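Side-chain contacts in decapping nuclease RAI1 (Candida albicans, PDB 5BUD), which removes NAD caps and other 5'-end cap or triphosphate groups from RNA with the help of divalent metal ions, and stabilises and stimulates the exoribonuclease RAT1: residues Val258-Phe261 and Glu262-Leu265; Cys270-Leu274 and Met275-Lys279; Leu48-Ser51 and Thr52-Thr55; Ser185-Ser188 and Arg189-Glu193; Asp138-Asp141 and Met142-Lys146. All blocks are in the same frame, centred on the assembly; numbering follows the deposited sequence.

Contact 1: Val258-Phe261 and Glu262-Leu265; sequences VVSF and EQKL. With nucleotides of chain C.
Phe261 and Leu265, one helical turn apart on helix 255-275, meet through the ring atom CE2 of Phe261 and the methyl CD2 of Leu265 at 4.0 Å. Both residues carry CG anti to the backbone N (chi1 178° in Phe261 and -171° in Leu265), which sends the ring and the branched end down the same flank of the helix, where they cross at a slant. Tyr282 of strand 279-285 meets the Phe261 ring edge-to-face, while Leu265 reaches Ile302 on helix 302-307.

Four consecutive i to i+4 bonds satisfy the backbone. Glu262 N donates to Val258 O at 3.0 Å, Gln263 N to Val259 O and Lys264 N to Ser260 O at similar lengths, and Leu265 N to Phe261 O at 2.9 Å. The Gln263 side chain lies alongside Val259, its CG 3.2 Å from Val259 O.

The charged ends find partners beyond this turn. The carboxylate of Glu262, a buried residue, is gripped at both oxygens: OE1 forms a salt bridge with Lys319 and OE2 takes a hydrogen bond from Thr312. Lys264 runs out extended on the RNA side, where its NZ donates a weak hydrogen bond of 3.1 Å to OP2 of U3 of chain C and also bonds to Ser249 OG. The salt bridge to Lys319 probably offsets the charge of Glu262, whereas Lys264 offers its charge to the RNA phosphate; its ammonium group, which Ser249 may help to position, probably contributes electrostatically to holding the strand near the active site.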
loop_
_atom_site.group_PDB
_atom_site.type_symbol
_atom_site.label_atom_id
_atom_site.label_comp_id
_atom_site.label_asym_id
_atom_site.label_seq_id
_atom_site.Cartn_x
_atom_site.Cartn_y
_atom_site.Cartn_z
ATOM N N VAL A 258 -5.760 -3.238 -22.885
ATOM C CA VAL A 258 -6.283 -1.958 -22.442
ATOM C C VAL A 258 -7.190 -2.052 -21.208
ATOM O O VAL A 258 -7.063 -1.211 -20.305
ATOM C CB VAL A 258 -7.046 -1.245 -23.582
ATOM C CG1 VAL A 258 -7.775 -0.037 -23.058
ATOM C CG2 VAL A 258 -6.082 -0.842 -24.672
ATOM N N VAL A 259 -8.101 -3.036 -21.142
ATOM C CA VAL A 259 -8.959 -3.128 -19.952
ATOM C C VAL A 259 -8.170 -3.609 -18.737
ATOM O O VAL A 259 -8.393 -3.129 -17.633
ATOM C CB VAL A 259 -10.333 -3.866 -20.118
ATOM C CG1 VAL A 259 -10.676 -4.138 -21.577
ATOM C CG2 VAL A 259 -10.433 -5.127 -19.267
ATOM N N SER A 260 -7.220 -4.506 -18.946
ATOM C CA SER A 260 -6.343 -4.919 -17.868
ATOM C C SER A 260 -5.495 -3.750 -17.341
ATOM O O SER A 260 -5.306 -3.605 -16.124
ATOM C CB SER A 260 -5.441 -6.056 -18.356
ATOM O OG SER A 260 -4.655 -6.517 -17.295
ATOM N N PHE A 261 -4.987 -2.913 -18.239
ATOM C CA PHE A 261 -4.192 -1.782 -17.827
ATOM C C PHE A 261 -5.068 -0.794 -17.051
ATOM O O PHE A 261 -4.648 -0.269 -16.018
ATOM C CB PHE A 261 -3.459 -1.085 -18.998
ATOM C CG PHE A 261 -2.670 0.118 -18.548
ATOM C CD1 PHE A 261 -1.479 -0.038 -17.823
ATOM C CD2 PHE A 261 -3.154 1.402 -18.748
ATOM C CE1 PHE A 261 -0.800 1.075 -17.353
ATOM C CE2 PHE A 261 -2.473 2.518 -18.268
ATOM C CZ PHE A 261 -1.286 2.350 -17.594
ATOM N N GLU A 262 -6.295 -0.551 -17.520
ATOM C CA GLU A 262 -7.268 0.242 -16.743
ATOM C C GLU A 262 -7.449 -0.294 -15.314
ATOM O O GLU A 262 -7.458 0.485 -14.353
ATOM C CB GLU A 262 -8.633 0.335 -17.442
ATOM C CG GLU A 262 -9.654 1.165 -16.693
ATOM C CD GLU A 262 -10.770 1.698 -17.599
ATOM O OE1 GLU A 262 -11.933 1.428 -17.300
ATOM O OE2 GLU A 262 -10.469 2.393 -18.578
ATOM N N GLN A 263 -7.602 -1.611 -15.179
ATOM C CA GLN A 263 -7.791 -2.235 -13.873
ATOM C C GLN A 263 -6.586 -2.014 -12.946
ATOM O O GLN A 263 -6.768 -1.692 -11.771
ATOM C CB GLN A 263 -8.093 -3.736 -14.020
ATOM C CG GLN A 263 -9.403 -3.990 -14.754
ATOM C CD GLN A 263 -9.664 -5.427 -15.153
ATOM O OE1 GLN A 263 -8.761 -6.182 -15.540
ATOM N NE2 GLN A 263 -10.928 -5.799 -15.112
ATOM N N LYS A 264 -5.378 -2.178 -13.470
ATOM C CA LYS A 264 -4.136 -1.982 -12.687
ATOM C C LYS A 264 -3.967 -0.538 -12.295
ATOM O O LYS A 264 -3.521 -0.242 -11.173
ATOM C CB LYS A 264 -2.898 -2.302 -13.519
ATOM C CG LYS A 264 -2.576 -3.750 -13.737
ATOM C CD LYS A 264 -1.451 -3.833 -14.758
ATOM C CE LYS A 264 -0.588 -5.049 -14.532
ATOM N NZ LYS A 264 0.167 -5.295 -15.776
ATOM N N LEU A 265 -4.247 0.360 -13.251
ATOM C CA LEU A 265 -4.141 1.802 -13.036
ATOM C C LEU A 265 -5.123 2.299 -12.001
ATOM O O LEU A 265 -4.831 3.192 -11.237
ATOM C CB LEU A 265 -4.338 2.570 -14.357
ATOM C CG LEU A 265 -4.060 4.067 -14.388
ATOM C CD1 LEU A 265 -2.573 4.333 -14.277
ATOM C CD2 LEU A 265 -4.631 4.682 -15.665
ATOM P P U C 3 2.889 -7.766 -14.346
ATOM O OP1 U C 3 3.395 -7.346 -15.664
ATOM O OP2 U C 3 1.743 -7.067 -13.729
ATOM O "O5'" U C 3 2.545 -9.316 -14.424
ATOM C "C5'" U C 3 3.446 -10.230 -15.080
ATOM C "C4'" U C 3 2.676 -11.259 -15.852
ATOM O "O4'" U C 3 2.023 -12.171 -14.931
ATOM C "C3'" U C 3 1.577 -10.712 -16.758
ATOM O "O3'" U C 3 1.534 -11.534 -17.906
ATOM C "C2'" U C 3 0.327 -10.839 -15.897
ATOM O "O2'" U C 3 -0.873 -10.964 -16.635
ATOM C "C1'" U C 3 0.621 -12.124 -15.123
ATOM N N1 U C 3 -0.017 -12.196 -13.802
ATOM C C2 U C 3 -0.918 -13.221 -13.572
ATOM O O2 U C 3 -1.223 -14.039 -14.423
ATOM N N3 U C 3 -1.455 -13.244 -12.310
ATOM C C4 U C 3 -1.197 -12.370 -11.276
ATOM O O4 U C 3 -1.763 -12.526 -10.193
ATOM C C5 U C 3 -0.251 -11.341 -11.589
ATOM C C6 U C 3 0.297 -11.294 -12.810
#

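Contact 2: Cys270-Leu274 and Met275-Lys279; sequences CQCFL and MGVTK
Cys272 and Val277 make the compact part of this contact, their CB atoms 3.8 Å apart where the chain turns off the end of helix 255-275. With Cys272 SG beside its own backbone N (chi1 -68°), the sulfur lies against Val277 CG1 at 3.9 Å. The backbone adds to it: Cys272 O accepts a hydrogen bond of 2.9 Å from Val277 N, the N-H...O angle bent to 143°; a longer, weak bond of 3.3 Å joins Met275 N to Cys272 O. Gly276 N gives another weak bond, 3.4 Å, to Phe273 O. The turn is a Schellman motif: Gly276 takes a positive phi of 73°, ending the helix and directing the chain toward strand 279-285 of the PD-(D/E)XK nuclease fold.

Around this turn the contact is looser. Met275 is bent at chi2 and touches the preceding turn mainly through CB, 3.5 Å from Gln271 O. Phe273 and Gln271, both partly exposed, point away and make little contact across the turn. Phe273 packs on Trp269 and Leu326. Gln271, probably a substrate-binding residue by analogy with relatives, bonds through OE1 to Lys247 NZ, and its NE2 makes a weak hydrogen bond to a phosphate of the bound RNA.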
loop_
_atom_site.group_PDB
_atom_site.type_symbol
_atom_site.label_atom_id
_atom_site.label_comp_id
_atom_site.label_asym_id
_atom_site.label_seq_id
_atom_site.Cartn_x
_atom_site.Cartn_y
_atom_site.Cartn_z
ATOM N N CYS A 270 -5.958 3.903 -6.425
ATOM C CA CYS A 270 -6.481 3.668 -5.062
ATOM C C CYS A 270 -5.380 3.852 -3.995
ATOM O O CYS A 270 -5.565 4.495 -2.942
ATOM C CB CYS A 270 -7.082 2.264 -4.918
ATOM S SG CYS A 270 -8.717 2.072 -5.687
ATOM N N GLN A 271 -4.234 3.272 -4.304
ATOM C CA GLN A 271 -3.108 3.212 -3.398
ATOM C C GLN A 271 -2.520 4.638 -3.185
ATOM O O GLN A 271 -2.235 5.056 -2.054
ATOM C CB GLN A 271 -2.136 2.157 -3.995
ATOM C CG GLN A 271 -0.669 2.197 -3.633
ATOM C CD GLN A 271 0.157 1.196 -4.463
ATOM O OE1 GLN A 271 -0.323 0.642 -5.456
ATOM N NE2 GLN A 271 1.399 0.954 -4.040
ATOM N N CYS A 272 -2.436 5.402 -4.257
ATOM C CA CYS A 272 -1.793 6.711 -4.226
ATOM C C CYS A 272 -2.715 7.811 -3.760
ATOM O O CYS A 272 -2.269 8.713 -3.057
ATOM C CB CYS A 272 -1.213 7.037 -5.595
ATOM S SG CYS A 272 0.167 5.963 -6.014
ATOM N N PHE A 273 -3.994 7.741 -4.147
ATOM C CA PHE A 273 -4.997 8.645 -3.605
ATOM C C PHE A 273 -5.065 8.554 -2.079
ATOM O O PHE A 273 -5.087 9.556 -1.402
ATOM C CB PHE A 273 -6.394 8.385 -4.215
ATOM C CG PHE A 273 -7.446 9.349 -3.724
ATOM C CD1 PHE A 273 -7.606 10.588 -4.330
ATOM C CD2 PHE A 273 -8.216 9.047 -2.622
ATOM C CE1 PHE A 273 -8.551 11.492 -3.855
ATOM C CE2 PHE A 273 -9.152 9.948 -2.137
ATOM C CZ PHE A 273 -9.328 11.165 -2.762
ATOM N N LEU A 274 -5.097 7.348 -1.526
ATOM C CA LEU A 274 -5.210 7.204 -0.064
ATOM C C LEU A 274 -4.026 7.852 0.675
ATOM O O LEU A 274 -4.190 8.446 1.735
ATOM C CB LEU A 274 -5.355 5.729 0.337
ATOM C CG LEU A 274 -6.752 5.141 0.077
ATOM C CD1 LEU A 274 -6.740 3.624 0.015
ATOM C CD2 LEU A 274 -7.707 5.589 1.166
ATOM N N MET A 275 -2.863 7.800 0.050
ATOM C CA MET A 275 -1.608 8.199 0.661
ATOM C C MET A 275 -1.173 9.633 0.312
ATOM O O MET A 275 -0.158 10.086 0.786
ATOM C CB MET A 275 -0.550 7.241 0.157
ATOM C CG MET A 275 0.561 6.986 1.119
ATOM S SD MET A 275 0.057 6.214 2.667
ATOM C CE MET A 275 1.657 6.575 3.360
ATOM N N GLY A 276 -1.914 10.323 -0.551
ATOM C CA GLY A 276 -1.484 11.622 -1.015
ATOM C C GLY A 276 -0.326 11.651 -1.990
ATOM O O GLY A 276 0.329 12.684 -2.155
ATOM N N VAL A 277 -0.073 10.538 -2.659
ATOM C CA VAL A 277 0.985 10.470 -3.657
ATOM C C VAL A 277 0.433 10.964 -5.014
ATOM O O VAL A 277 -0.563 10.427 -5.516
ATOM C CB VAL A 277 1.496 9.039 -3.766
ATOM C CG1 VAL A 277 2.439 8.905 -4.942
ATOM C CG2 VAL A 277 2.180 8.610 -2.433
ATOM N N THR A 278 1.097 11.953 -5.610
ATOM C CA THR A 278 0.540 12.697 -6.755
ATOM C C THR A 278 1.105 12.231 -8.104
ATOM O O THR A 278 0.638 12.655 -9.151
ATOM C CB THR A 278 0.800 14.220 -6.639
ATOM O OG1 THR A 278 2.207 14.494 -6.704
ATOM C CG2 THR A 278 0.227 14.747 -5.372
ATOM N N LYS A 279 2.119 11.363 -8.070
ATOM C CA LYS A 279 2.792 10.929 -9.298
ATOM C C LYS A 279 2.925 9.400 -9.321
ATOM O O LYS A 279 3.426 8.780 -8.339
ATOM C CB LYS A 279 4.174 11.606 -9.405
ATOM C CG LYS A 279 4.148 13.078 -9.780
ATOM C CD LYS A 279 5.558 13.630 -9.987
ATOM C CE LYS A 279 5.548 15.053 -10.531
ATOM N NZ LYS A 279 4.797 15.929 -9.624
#

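Contact 3: Leu48-Ser51 and Thr52-Thr55; sequences LPDS and TIDT
Leu48 and Ile53 cross at about a right angle, the branch point CG of Leu48 resting 3.8 Å from Ile53 CG1. Ile53 has CG1 beside its backbone N (chi1 -70°), which turns the ethyl arm back along the start of the helix, so that CD1 comes within 3.9 Å of Leu48 CG. The pair forms the inward side of the turn: Leu48 also touches Phe174 and Ala178 of helix 158-178, and both residues lean on Val294 of strand 291-298.

Pro49 and Thr52 meet at a slant instead, the ring carbon CD of Pro49 lying 3.4 Å from Thr52 OG1. Pro49 occupies the N-cap position of the short helix 50-54, and its carbonyl opens the helical bonding: Pro49 O receives Ile53 N at 3.1 Å, while Thr52 N makes only a weak, bent bond to it. In the next step Asp54 N donates to Asp50 O at 2.7 Å.

The outer side is hydrophilic. Ser51 OG, set between its backbone N and carbonyl carbon (chi1 60°), is linked to Thr52 OG1 by one water, 2.7 Å from Ser51 OG and 3.0 Å from Thr52 OG1. Asp50 approaches Ile53 obliquely, with OD1 near the tip of the isoleucine, and Asp54 folds back over the Asp50 carbonyl, its carboxylate well separated from that of Asp50.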
loop_
_atom_site.group_PDB
_atom_site.type_symbol
_atom_site.label_atom_id
_atom_site.label_comp_id
_atom_site.label_asym_id
_atom_site.label_seq_id
_atom_site.Cartn_x
_atom_site.Cartn_y
_atom_site.Cartn_z
ATOM N N LEU A 48 15.900 8.803 -14.171
ATOM C CA LEU A 48 15.946 7.883 -15.306
ATOM C C LEU A 48 15.821 8.659 -16.639
ATOM O O LEU A 48 14.713 8.876 -17.134
ATOM C CB LEU A 48 14.828 6.847 -15.193
ATOM C CG LEU A 48 14.895 5.719 -16.206
ATOM C CD1 LEU A 48 16.266 5.063 -16.168
ATOM C CD2 LEU A 48 13.789 4.706 -15.939
ATOM N N PRO A 49 16.954 9.151 -17.161
ATOM C CA PRO A 49 16.970 9.913 -18.424
ATOM C C PRO A 49 16.608 9.049 -19.637
ATOM O O PRO A 49 16.951 7.870 -19.691
ATOM C CB PRO A 49 18.432 10.374 -18.550
ATOM C CG PRO A 49 19.049 10.174 -17.189
ATOM C CD PRO A 49 18.296 9.036 -16.563
ATOM N N ASP A 50 15.967 9.659 -20.622
ATOM C CA ASP A 50 15.642 8.972 -21.879
ATOM C C ASP A 50 16.822 8.273 -22.505
ATOM O O ASP A 50 16.679 7.177 -23.026
ATOM C CB ASP A 50 15.072 9.957 -22.871
ATOM C CG ASP A 50 13.690 10.383 -22.506
ATOM O OD1 ASP A 50 13.104 9.770 -21.589
ATOM O OD2 ASP A 50 13.194 11.332 -23.129
ATOM N N SER A 51 17.989 8.907 -22.441
ATOM C CA SER A 51 19.178 8.347 -23.048
ATOM C C SER A 51 19.460 6.975 -22.469
ATOM O O SER A 51 19.819 6.044 -23.203
ATOM C CB SER A 51 20.389 9.289 -22.869
ATOM O OG SER A 51 20.702 9.534 -21.506
ATOM N N THR A 52 19.279 6.842 -21.153
ATOM C CA THR A 52 19.420 5.549 -20.495
ATOM C C THR A 52 18.328 4.590 -20.957
ATOM O O THR A 52 18.593 3.420 -21.237
ATOM C CB THR A 52 19.349 5.694 -18.962
ATOM O OG1 THR A 52 19.995 6.905 -18.570
ATOM C CG2 THR A 52 20.025 4.530 -18.287
ATOM N N ILE A 53 17.099 5.083 -21.044
ATOM C CA ILE A 53 15.983 4.251 -21.496
ATOM C C ILE A 53 16.256 3.728 -22.910
ATOM O O ILE A 53 15.916 2.590 -23.242
ATOM C CB ILE A 53 14.639 5.015 -21.426
ATOM C CG1 ILE A 53 14.246 5.219 -19.963
ATOM C CG2 ILE A 53 13.519 4.229 -22.121
ATOM C CD1 ILE A 53 13.279 6.348 -19.717
ATOM N N ASP A 54 16.894 4.558 -23.728
ATOM C CA ASP A 54 17.200 4.188 -25.104
ATOM C C ASP A 54 18.155 3.025 -25.227
ATOM O O ASP A 54 18.105 2.321 -26.221
ATOM C CB ASP A 54 17.715 5.401 -25.888
ATOM C CG ASP A 54 16.585 6.323 -26.317
ATOM O OD1 ASP A 54 15.417 6.001 -26.011
ATOM O OD2 ASP A 54 16.852 7.358 -26.962
ATOM N N THR A 55 18.986 2.790 -24.209
ATOM C CA THR A 55 19.917 1.658 -24.234
ATOM C C THR A 55 19.237 0.282 -24.183
ATOM O O THR A 55 19.861 -0.726 -24.512
ATOM C CB THR A 55 20.941 1.722 -23.086
ATOM O OG1 THR A 55 20.260 1.701 -21.826
ATOM C CG2 THR A 55 21.817 2.972 -23.187
HETATM O O HOH W 1 22.322 7.978 -20.079
#

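Contact 4: Ser185-Ser188 and Arg189-Glu193; sequences SQVS and RSQIE
Ser188 and Gln191 grip each other across the first turn of helix 189-193, and Ser190 and Gln191 both bond to the Ser188 hydroxyl.

Arg189 opens the helix. Its CB lies beside the Ser188 carbonyl carbon, and its bent chain leads away from the loop. Next comes Ser190, bonded twice to Ser188 OG: its backbone N donates at 3.0 Å, and its own hydroxyl OG at 2.9 Å to the same Ser188 OG.

Gln191 closes the arrangement. Its backbone N gives a third, longer bond of 3.3 Å to Ser188 OG. Its side chain, with CG beside the backbone N (chi1 -85°) and a bend at chi2, curls back to the cap, where OE1 accepts from Ser188 OG at 2.7 Å and from Ser188 N at 3.1 Å. The two donors reach the amide oxygen differently: the hydroxyl lies only 16° from the carbonyl plane, whereas the backbone N stands above it, 65° out. Together they probably hold the amide with its oxygen toward the cap. On the aliphatic part of the chain, Gln191 CB packs at 3.5 Å against Val187 CG2 as the two side chains run antiparallel past one another.

Ile192 adds the regular helical bond, its N to Ser188 O at 3.2 Å. Its CD1 meets Val187 CG1 at 3.8 Å, the two side chains set roughly perpendicular. Reciprocal bonding between Ser188 as N-cap and Gln191 three residues on is a capping box, here at the surface and distant from the RNA.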
loop_
_atom_site.group_PDB
_atom_site.type_symbol
_atom_site.label_atom_id
_atom_site.label_comp_id
_atom_site.label_asym_id
_atom_site.label_seq_id
_atom_site.Cartn_x
_atom_site.Cartn_y
_atom_site.Cartn_z
ATOM N N SER A 185 21.828 16.426 -7.413
ATOM C CA SER A 185 22.919 17.329 -7.055
ATOM C C SER A 185 23.998 16.764 -6.131
ATOM O O SER A 185 25.113 17.284 -6.109
ATOM C CB SER A 185 22.335 18.557 -6.396
ATOM O OG SER A 185 21.280 19.075 -7.189
ATOM N N GLN A 186 23.674 15.725 -5.367
ATOM C CA GLN A 186 24.598 15.147 -4.399
ATOM C C GLN A 186 25.119 13.799 -4.845
ATOM O O GLN A 186 25.943 13.213 -4.171
ATOM C CB GLN A 186 23.910 14.989 -3.040
ATOM C CG GLN A 186 23.338 16.269 -2.454
ATOM C CD GLN A 186 22.397 16.005 -1.280
ATOM O OE1 GLN A 186 22.476 14.960 -0.619
ATOM N NE2 GLN A 186 21.502 16.952 -1.013
ATOM N N VAL A 187 24.647 13.290 -5.980
ATOM C CA VAL A 187 25.034 11.952 -6.419
ATOM C C VAL A 187 26.184 12.057 -7.414
ATOM O O VAL A 187 26.263 13.030 -8.144
ATOM C CB VAL A 187 23.828 11.201 -7.034
ATOM C CG1 VAL A 187 23.434 11.783 -8.380
ATOM C CG2 VAL A 187 24.128 9.727 -7.191
ATOM N N SER A 188 27.062 11.059 -7.440
ATOM C CA SER A 188 28.196 11.041 -8.376
ATOM C C SER A 188 27.846 10.326 -9.675
ATOM O O SER A 188 26.928 9.501 -9.712
ATOM C CB SER A 188 29.400 10.319 -7.776
ATOM O OG SER A 188 29.421 8.970 -8.211
ATOM N N ARG A 189 28.625 10.603 -10.716
ATOM C CA ARG A 189 28.443 9.942 -12.015
ATOM C C ARG A 189 28.575 8.425 -11.942
ATOM O O ARG A 189 27.972 7.727 -12.754
ATOM C CB ARG A 189 29.423 10.474 -13.070
ATOM C CG ARG A 189 28.942 11.702 -13.829
ATOM C CD ARG A 189 29.082 12.977 -13.005
ATOM N NE ARG A 189 30.478 13.315 -12.703
ATOM C CZ ARG A 189 30.874 14.411 -12.050
ATOM N NH1 ARG A 189 29.987 15.315 -11.632
ATOM N NH2 ARG A 189 32.172 14.615 -11.830
ATOM N N SER A 190 29.357 7.920 -10.988
ATOM C CA SER A 190 29.569 6.479 -10.863
ATOM C C SER A 190 28.293 5.824 -10.371
ATOM O O SER A 190 27.745 4.955 -11.049
ATOM C CB SER A 190 30.735 6.156 -9.920
ATOM O OG SER A 190 30.361 6.283 -8.559
ATOM N N GLN A 191 27.831 6.256 -9.195
ATOM C CA GLN A 191 26.533 5.859 -8.649
ATOM C C GLN A 191 25.449 5.786 -9.722
ATOM O O GLN A 191 24.767 4.775 -9.842
ATOM C CB GLN A 191 26.083 6.843 -7.575
ATOM C CG GLN A 191 26.631 6.563 -6.191
ATOM C CD GLN A 191 27.077 7.835 -5.513
ATOM O OE1 GLN A 191 28.035 8.473 -5.950
ATOM N NE2 GLN A 191 26.377 8.225 -4.457
ATOM N N ILE A 192 25.294 6.857 -10.495
ATOM C CA ILE A 192 24.286 6.886 -11.554
ATOM C C ILE A 192 24.533 5.740 -12.549
ATOM O O ILE A 192 23.608 4.984 -12.887
ATOM C CB ILE A 192 24.276 8.230 -12.302
ATOM C CG1 ILE A 192 23.657 9.322 -11.430
ATOM C CG2 ILE A 192 23.500 8.111 -13.614
ATOM C CD1 ILE A 192 23.862 10.726 -11.969
ATOM N N GLU A 193 25.780 5.609 -12.998
ATOM C CA GLU A 193 26.114 4.660 -14.061
ATOM C C GLU A 193 26.057 3.214 -13.589
ATOM O O GLU A 193 25.684 2.332 -14.359
ATOM C CB GLU A 193 27.505 4.947 -14.646
ATOM C CG GLU A 193 27.593 6.187 -15.520
ATOM C CD GLU A 193 28.976 6.353 -16.146
ATOM O OE1 GLU A 193 29.985 6.316 -15.407
ATOM O OE2 GLU A 193 29.057 6.526 -17.382
#

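Contact 5: Asp138-Asp141 and Met142-Lys146; sequences DELD and MKRRK
The first turns of helix 138-155, at the surface and away from the annotated sites, bring Leu140 together with Lys143 and Arg144. Successive i to i+4 backbone bonds run through the contact: Met142 N to Asp138 O, Lys143 N to Glu139 O, Arg144 N to Leu140 O and Arg145 N to Asp141 O, the last the shortest at 2.8 Å.

Leu140 uses its two methyls on different neighbours. CD2 lies 4.1 Å from CE of Lys143, the two side chains running side by side in the same direction. CD1 instead sits over one face of the Arg144 guanidinium, 4.0 Å from NH2. Arg144, with CG beside its backbone N (chi1 -67°) and the chain extended as far as NE, lays its CG 3.3 Å from Leu140 O. Its NH2 forms a salt bridge with Asp122, while Asp141 is held by Ser136 through OD2; Asp141 OD1 and Arg144 NH1 stay 4.6 Å apart, too far for a salt bridge. Asp138 in turn pairs with Lys135.

On another flank Arg145, bent at chi3, turns its guanidinium so that Asp141 O lies over one face, while the sulfur SD of Met142 lies in the guanidinium plane at its rim, 3.2 Å from Arg145 NH1.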
loop_
_atom_site.group_PDB
_atom_site.type_symbol
_atom_site.label_atom_id
_atom_site.label_comp_id
_atom_site.label_asym_id
_atom_site.label_seq_id
_atom_site.Cartn_x
_atom_site.Cartn_y
_atom_site.Cartn_z
ATOM N N ASP A 138 -2.929 -12.185 9.252
ATOM C CA ASP A 138 -1.676 -12.720 8.726
ATOM C C ASP A 138 -1.738 -14.191 8.350
ATOM O O ASP A 138 -1.255 -14.569 7.284
ATOM C CB ASP A 138 -0.542 -12.493 9.720
ATOM C CG ASP A 138 -0.197 -11.031 9.864
ATOM O OD1 ASP A 138 -0.470 -10.268 8.899
ATOM O OD2 ASP A 138 0.342 -10.655 10.940
ATOM N N GLU A 139 -2.351 -15.015 9.195
ATOM C CA GLU A 139 -2.379 -16.452 8.928
ATOM C C GLU A 139 -3.207 -16.765 7.685
ATOM O O GLU A 139 -2.746 -17.509 6.810
ATOM C CB GLU A 139 -2.854 -17.238 10.157
ATOM C CG GLU A 139 -1.809 -17.235 11.263
ATOM C CD GLU A 139 -2.304 -17.809 12.583
ATOM O OE1 GLU A 139 -3.352 -18.500 12.599
ATOM O OE2 GLU A 139 -1.627 -17.574 13.609
ATOM N N LEU A 140 -4.397 -16.177 7.570
ATOM C CA LEU A 140 -5.198 -16.363 6.368
ATOM C C LEU A 140 -4.484 -15.873 5.096
ATOM O O LEU A 140 -4.513 -16.550 4.073
ATOM C CB LEU A 140 -6.585 -15.703 6.474
ATOM C CG LEU A 140 -7.704 -16.510 7.131
ATOM C CD1 LEU A 140 -9.033 -15.803 6.920
ATOM C CD2 LEU A 140 -7.759 -17.953 6.612
ATOM N N ASP A 141 -3.861 -14.705 5.163
ATOM C CA ASP A 141 -3.100 -14.167 4.032
ATOM C C ASP A 141 -1.991 -15.114 3.557
ATOM O O ASP A 141 -1.865 -15.383 2.359
ATOM C CB ASP A 141 -2.462 -12.841 4.420
ATOM C CG ASP A 141 -3.450 -11.686 4.433
ATOM O OD1 ASP A 141 -4.546 -11.818 3.852
ATOM O OD2 ASP A 141 -3.113 -10.625 5.017
ATOM N N MET A 142 -1.196 -15.610 4.500
ATOM C CA MET A 142 -0.119 -16.538 4.176
ATOM C C MET A 142 -0.681 -17.808 3.543
ATOM O O MET A 142 -0.110 -18.334 2.594
ATOM C CB MET A 142 0.701 -16.905 5.413
ATOM C CG MET A 142 1.632 -15.817 5.918
ATOM S SD MET A 142 2.850 -15.262 4.707
ATOM C CE MET A 142 3.502 -16.805 4.070
ATOM N N LYS A 143 -1.797 -18.293 4.070
ATOM C CA LYS A 143 -2.415 -19.507 3.549
ATOM C C LYS A 143 -2.894 -19.295 2.117
ATOM O O LYS A 143 -2.740 -20.177 1.251
ATOM C CB LYS A 143 -3.564 -19.947 4.451
ATOM C CG LYS A 143 -4.086 -21.339 4.170
ATOM C CD LYS A 143 -5.543 -21.478 4.601
ATOM C CE LYS A 143 -6.465 -20.618 3.736
ATOM N NZ LYS A 143 -7.861 -21.122 3.755
ATOM N N ARG A 144 -3.459 -18.127 1.854
ATOM C CA ARG A 144 -3.879 -17.807 0.498
ATOM C C ARG A 144 -2.687 -17.636 -0.431
ATOM O O ARG A 144 -2.738 -18.075 -1.575
ATOM C CB ARG A 144 -4.745 -16.571 0.485
ATOM C CG ARG A 144 -6.058 -16.838 1.179
ATOM C CD ARG A 144 -6.767 -15.580 1.591
ATOM N NE ARG A 144 -8.094 -15.922 2.079
ATOM C CZ ARG A 144 -8.898 -15.104 2.743
ATOM N NH1 ARG A 144 -8.535 -13.854 3.029
ATOM N NH2 ARG A 144 -10.080 -15.547 3.119
ATOM N N ARG A 145 -1.626 -17.009 0.062
ATOM C CA ARG A 145 -0.422 -16.835 -0.735
ATOM C C ARG A 145 0.207 -18.203 -1.078
ATOM O O ARG A 145 0.626 -18.422 -2.206
ATOM C CB ARG A 145 0.577 -15.920 -0.025
ATOM C CG ARG A 145 1.531 -15.218 -0.981
ATOM C CD ARG A 145 2.509 -14.281 -0.279
ATOM N NE ARG A 145 1.906 -12.988 0.076
ATOM C CZ ARG A 145 1.698 -12.535 1.313
ATOM N NH1 ARG A 145 2.041 -13.251 2.383
ATOM N NH2 ARG A 145 1.141 -11.340 1.484
ATOM N N LYS A 146 0.243 -19.128 -0.124
ATOM C CA LYS A 146 0.812 -20.447 -0.391
ATOM C C LYS A 146 -0.032 -21.154 -1.436
ATOM O O LYS A 146 0.496 -21.708 -2.394
ATOM C CB LYS A 146 0.872 -21.314 0.861
ATOM C CG LYS A 146 1.764 -20.820 1.981
ATOM C CD LYS A 146 3.206 -20.565 1.573
ATOM C CE LYS A 146 4.077 -20.362 2.808
ATOM N NZ LYS A 146 5.333 -19.604 2.536
#

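Along the chain the order is contacts 3, 5, 4, 1 and 2, all within the family's PD-(D/E)XK nuclease range. Contacts 1 and 2 share helix 255-275, their centres 17 Å apart, and lie in the part of the fold that joins strand 243-250 to strand 279-285; contact 1 meets the RNA through a lysine, and contact 2 holds a probable substrate-binding glutamine. Contacts 3 and 4, on short surface helices 50-54 and 189-193, have centres 15 Å apart and sit on one side of the chain's centre. Contact 5, on helix 138-155, has its centre about 41 Å from that of contact 4. Contacts 3 and 4 thus lie peripheral to helix 255-275, which carries that glutamine.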